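Local coordinates for PKS (Streptomyces albus, PDB 4OQJ), which is an oxazolomycin polyketide synthase protein whose ketosynthase domain probably condenses acyl units borne on acyl carrier proteins, at residues Ala316-Pro320 and Glu321-Tyr325; Leu581-Pro584 and Ala585-Leu589; Leu652-Ala655 and Ser656-Val659. All blocks are in the same frame, centred on the assembly; numbering follows the deposited sequence.

The three sites are local turns, and they differ in burial and chemistry. Contact 1 is partly buried, lying between helix 302-316 and strand 325-327 of the ketosynthase; backbone, hydroxyl and water bonds combine there with valine packing. Contacts 2 and 3 are surface sites with centres about 22 Å apart, whereas contact 1 has its centre about 66 and 61 Å from theirs. Both surface sites touch helices 557-566 and 594-610. Contact 2 opens helix 585-590 by backbone bonds, with leucine and proline packing alongside, while contact 3 precedes helix 660-673 and relies on one backbone bond, a bridging water and small apolar side chains.

Contact 1: residues Ala316-Pro320 and Glu321-Tyr325; sequences ADVGP and ETVSY
With chi1 at 71°, Thr322 OG1 sits between its own backbone N and carbonyl carbon, and from there it donates back to Gly319 O at 2.7 Å. This bond lies in the carbonyl plane. A second donor, Thr322 N, reaches the same Gly319 O at 2.9 Å from above that plane, so one oxygen is gripped by two groups of one residue. Val318 CG1 rests 3.8 Å from Val323 CG2, the two side chains crossing at about a right angle. Glu321 is bent at chi2 (-73°), which folds its carboxylate back until OE1 lies over the face of the Gly319-Pro320 peptide, 3.3 Å from Gly319 C. Val323 N donates to Pro320 O at 3.3 Å, and a water bridges this Pro320 O (2.8 Å) to Val323 O (2.6 Å). Outside, Arg430 NH1 also bonds Thr322 OG1, while Gln313 and Phe348 pack on Pro320 and Val323. The successive bonds from Thr322 N to Gly319 O and from Val323 N to Pro320 O define a short 3-10 turn, here part of the connection from helix 302-316 to strand 325-327 of the thiolase-fold ketosynthase.

Contact 2: residues Leu581-Pro584 and Ala585-Leu589; sequences LGTP and AAELL
Pro584 O meets the first turn of the following helix, accepting Leu588 N at 3.2 Å in a nearly straight bond that lies in the carbonyl plane. Glu587 N approaches the same oxygen at 3.0 Å, but the N-H points well off the line to the oxygen, and the bond is weak. The Glu587 side chain runs alongside the proline ring and points the same way. A chi1 of -101°, off the staggered values, with the chain extended beyond CG, lays the carboxylate along the Pro584 ring. Its OE2 stands 3.5 Å from Pro584 CG, whereas OE1 lies 3.3 Å from Thr583 CG2. Near the helix start, this carboxylate may be favoured by the helix dipole. With OG1 beside the backbone N (chi1 -49°), Thr583 has its CG2 methyl anti to that N, which carries it across the glutamate and within 4.1 Å of Leu588 CG. A further apolar contact joins Leu581 CD1 to Leu588 CD1 at 4.0 Å, with the leucines crossing at about a right angle. Further out, Leu588 is buried against Phe574 and Ala578 of helix 568-581 and against Asp595 and Ala599 of helix 594-610, while Ala585 touches Tyr564. Gly582, with phi at 80°, ends helix 568-581 in a Schellman motif, and Pro584 takes the N-cap position of helix 585-590: a Schellman C-cap followed directly by an N-cap, a short link between consecutive helices.

Contact 3: residues Leu652-Ala655 and Ser656-Val659; sequences LPAA and SAPV
The methyls of Ala654 and Ala657 come together across a tight reversal, CB to CB 4.2 Å. Ala657 N donates to Ala654 O at 3.0 Å, bent and from above the carbonyl plane. The methyl of Ala657 also comes close to this acceptor, with CB 3.1 Å from Ala654 O. Ser656 adopts a positive phi of 58°, which swings its CB beside the preceding peptide, 3.1 Å from Ala655 O. Its hydroxyl is set beside its backbone N (chi1 -57°), which brings OG back alongside the Ala655 carbonyl carbon. Extended Ala655 followed by left-handed Ser656 is the signature of a type II beta turn, which runs from Ala654 to Ala657 and reverses the chain in the loop between strand 648-650 and helix 660-673. Water spans the two ends of the turn, donating to Ala654 O at 2.8 Å and to Ala657 O at 3.0 Å. Beyond the turn, the ring of Pro653 meets the returning chain through two of its carbons. Its CB lies 3.6 Å from Pro658 O and also borders the Ala657 methyl, while Pro653 CG lies more loosely, 4.4 Å from Val659 CG1. That valine branch is set beside its own backbone N by a chi1 of -58°. His559 of helix 557-566 touches both Pro653 and Val659, and Glu558 touches Val659; Leu652, just ahead of the ring, is buried against Val600 and Gln601 of helix 594-610.

Contact 1: residues Ala316-Pro320 and Glu321-Tyr325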
# COMPACT_ATOMS: atom_id res chain seq x y z
N ALA A 316 -5.41 -0.22 -19.92
CA ALA A 316 -6.44 0.75 -20.25
C ALA A 316 -7.13 0.44 -21.57
O ALA A 316 -8.14 1.06 -21.90
CB ALA A 316 -5.83 2.16 -20.33
N ASP A 317 -6.57 -0.49 -22.34
CA ASP A 317 -7.02 -0.78 -23.71
C ASP A 317 -6.97 0.49 -24.56
O ASP A 317 -7.90 0.80 -25.32
CB ASP A 317 -8.43 -1.39 -23.73
CG ASP A 317 -8.78 -2.01 -25.10
OD1 ASP A 317 -7.86 -2.38 -25.85
OD2 ASP A 317 -9.99 -2.11 -25.41
N VAL A 318 -5.87 1.20 -24.43
CA VAL A 318 -5.65 2.47 -25.10
C VAL A 318 -4.42 2.35 -25.98
O VAL A 318 -3.33 2.03 -25.50
CB VAL A 318 -5.49 3.61 -24.05
CG1 VAL A 318 -4.83 4.84 -24.63
CG2 VAL A 318 -6.85 3.96 -23.45
N GLY A 319 -4.58 2.58 -27.28
CA GLY A 319 -3.47 2.49 -28.21
C GLY A 319 -2.60 3.72 -28.08
O GLY A 319 -3.12 4.82 -27.87
N PRO A 320 -1.27 3.54 -28.19
CA PRO A 320 -0.37 4.69 -28.01
C PRO A 320 -0.66 5.83 -28.98
O PRO A 320 -0.41 7.00 -28.64
CB PRO A 320 1.02 4.09 -28.26
CG PRO A 320 0.78 2.82 -29.04
CD PRO A 320 -0.53 2.31 -28.53
N GLU A 321 -1.18 5.51 -30.16
CA GLU A 321 -1.46 6.52 -31.17
C GLU A 321 -2.66 7.39 -30.77
O GLU A 321 -2.90 8.41 -31.40
CB GLU A 321 -1.69 5.87 -32.55
CG GLU A 321 -3.06 5.20 -32.79
CD GLU A 321 -3.26 3.88 -32.06
OE1 GLU A 321 -2.32 3.39 -31.39
OE2 GLU A 321 -4.37 3.32 -32.16
N THR A 322 -3.41 7.00 -29.74
CA THR A 322 -4.58 7.78 -29.29
C THR A 322 -4.27 8.70 -28.11
O THR A 322 -5.14 9.43 -27.64
CB THR A 322 -5.75 6.86 -28.90
OG1 THR A 322 -5.45 6.18 -27.67
CG2 THR A 322 -6.04 5.84 -30.00
N VAL A 323 -3.03 8.65 -27.63
CA VAL A 323 -2.58 9.50 -26.54
C VAL A 323 -1.99 10.78 -27.13
O VAL A 323 -1.11 10.68 -28.00
CB VAL A 323 -1.53 8.75 -25.66
CG1 VAL A 323 -0.97 9.65 -24.59
CG2 VAL A 323 -2.16 7.50 -25.04
N SER A 324 -2.45 11.95 -26.69
CA SER A 324 -2.05 13.23 -27.31
C SER A 324 -1.33 14.18 -26.35
O SER A 324 -0.92 15.27 -26.76
CB SER A 324 -3.27 13.96 -27.92
OG SER A 324 -4.34 14.04 -27.00
N TYR A 325 -1.21 13.78 -25.09
CA TYR A 325 -0.38 14.50 -24.11
C TYR A 325 0.26 13.50 -23.12
O TYR A 325 -0.41 12.59 -22.64
CB TYR A 325 -1.19 15.56 -23.33
CG TYR A 325 -0.31 16.25 -22.33
CD1 TYR A 325 0.64 17.17 -22.74
CD2 TYR A 325 -0.38 15.95 -20.97
CE1 TYR A 325 1.49 17.77 -21.86
CE2 TYR A 325 0.46 16.56 -20.07
CZ TYR A 325 1.40 17.47 -20.52
OH TYR A 325 2.28 18.07 -19.64
O HOH W 1 0.54 9.44 -29.57

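Contact 2: residues Leu581-Pro584 and Ala585-Leu589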
# COMPACT_ATOMS: atom_id res chain seq x y z
N LEU A 581 -60.77 13.68 9.31
CA LEU A 581 -61.71 14.73 9.67
C LEU A 581 -63.08 14.51 9.06
O LEU A 581 -64.05 15.16 9.44
CB LEU A 581 -61.19 16.10 9.23
CG LEU A 581 -59.89 16.60 9.87
CD1 LEU A 581 -59.59 18.01 9.38
CD2 LEU A 581 -59.94 16.54 11.39
N GLY A 582 -63.15 13.60 8.09
CA GLY A 582 -64.40 13.30 7.41
C GLY A 582 -64.80 14.29 6.33
O GLY A 582 -65.96 14.32 5.93
N THR A 583 -63.85 15.09 5.85
CA THR A 583 -64.14 16.11 4.84
C THR A 583 -63.28 15.90 3.59
O THR A 583 -62.11 15.55 3.69
CB THR A 583 -63.90 17.52 5.39
OG1 THR A 583 -64.55 17.66 6.66
CG2 THR A 583 -64.43 18.58 4.44
N PRO A 584 -63.86 16.12 2.40
CA PRO A 584 -63.03 15.99 1.19
C PRO A 584 -61.86 16.98 1.18
O PRO A 584 -62.02 18.12 1.63
CB PRO A 584 -64.01 16.28 0.06
CG PRO A 584 -65.35 15.90 0.62
CD PRO A 584 -65.29 16.26 2.07
N ALA A 585 -60.71 16.55 0.68
CA ALA A 585 -59.52 17.40 0.63
C ALA A 585 -59.79 18.70 -0.13
O ALA A 585 -59.39 19.77 0.31
CB ALA A 585 -58.37 16.65 -0.02
N ALA A 586 -60.48 18.60 -1.26
CA ALA A 586 -60.80 19.77 -2.07
C ALA A 586 -61.60 20.80 -1.28
O ALA A 586 -61.44 22.01 -1.48
CB ALA A 586 -61.57 19.36 -3.31
N GLU A 587 -62.46 20.32 -0.39
CA GLU A 587 -63.24 21.20 0.47
C GLU A 587 -62.35 21.93 1.47
O GLU A 587 -62.44 23.15 1.62
CB GLU A 587 -64.32 20.41 1.21
CG GLU A 587 -65.70 20.54 0.60
CD GLU A 587 -66.72 19.63 1.26
OE1 GLU A 587 -66.89 19.73 2.50
OE2 GLU A 587 -67.32 18.80 0.54
N LEU A 588 -61.48 21.19 2.14
CA LEU A 588 -60.58 21.79 3.13
C LEU A 588 -59.59 22.78 2.50
O LEU A 588 -59.29 23.82 3.08
CB LEU A 588 -59.82 20.70 3.88
CG LEU A 588 -60.59 19.90 4.92
CD1 LEU A 588 -59.77 18.71 5.40
CD2 LEU A 588 -60.97 20.78 6.09
N LEU A 589 -59.09 22.46 1.30
CA LEU A 589 -58.12 23.33 0.62
C LEU A 589 -58.73 24.68 0.25
O LEU A 589 -58.01 25.66 0.07
CB LEU A 589 -57.60 22.66 -0.65
CG LEU A 589 -56.62 21.49 -0.55
CD1 LEU A 589 -56.31 20.97 -1.95
CD2 LEU A 589 -55.33 21.86 0.19

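Contact 3: residues Leu652-Ala655 and Ser656-Val659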
# COMPACT_ATOMS: atom_id res chain seq x y z
N LEU A 652 -48.21 28.42 9.95
CA LEU A 652 -48.95 29.15 8.92
C LEU A 652 -48.24 30.43 8.52
O LEU A 652 -47.68 31.12 9.37
CB LEU A 652 -50.34 29.52 9.42
CG LEU A 652 -51.40 28.44 9.44
CD1 LEU A 652 -52.72 29.09 9.78
CD2 LEU A 652 -51.49 27.69 8.12
N PRO A 653 -48.28 30.77 7.22
CA PRO A 653 -47.70 32.06 6.83
C PRO A 653 -48.45 33.22 7.48
O PRO A 653 -49.67 33.13 7.67
CB PRO A 653 -47.86 32.08 5.30
CG PRO A 653 -48.23 30.69 4.91
CD PRO A 653 -48.93 30.11 6.08
N ALA A 654 -47.74 34.28 7.82
CA ALA A 654 -48.39 35.50 8.27
C ALA A 654 -49.09 36.15 7.07
O ALA A 654 -48.74 35.87 5.92
CB ALA A 654 -47.38 36.46 8.88
N ALA A 655 -50.07 36.99 7.34
CA ALA A 655 -50.75 37.70 6.26
C ALA A 655 -49.71 38.43 5.42
O ALA A 655 -48.71 38.95 5.95
CB ALA A 655 -51.79 38.67 6.81
N SER A 656 -49.91 38.43 4.10
CA SER A 656 -49.04 39.12 3.16
C SER A 656 -47.58 38.65 3.23
O SER A 656 -46.67 39.37 2.84
CB SER A 656 -49.10 40.63 3.40
OG SER A 656 -50.44 41.10 3.28
N ALA A 657 -47.37 37.43 3.74
CA ALA A 657 -46.06 36.79 3.70
C ALA A 657 -45.99 35.86 2.49
O ALA A 657 -47.02 35.57 1.89
CB ALA A 657 -45.79 36.02 4.98
N PRO A 658 -44.79 35.40 2.13
CA PRO A 658 -44.69 34.38 1.08
C PRO A 658 -45.46 33.11 1.43
O PRO A 658 -45.51 32.74 2.60
CB PRO A 658 -43.18 34.10 0.99
CG PRO A 658 -42.54 35.32 1.56
CD PRO A 658 -43.46 35.81 2.62
N VAL A 659 -46.06 32.46 0.43
CA VAL A 659 -46.85 31.25 0.65
C VAL A 659 -46.26 30.09 -0.14
O VAL A 659 -45.24 30.24 -0.80
CB VAL A 659 -48.31 31.45 0.23
CG1 VAL A 659 -48.92 32.61 1.02
CG2 VAL A 659 -48.41 31.71 -1.27
O HOH W 2 -49.48 34.79 3.40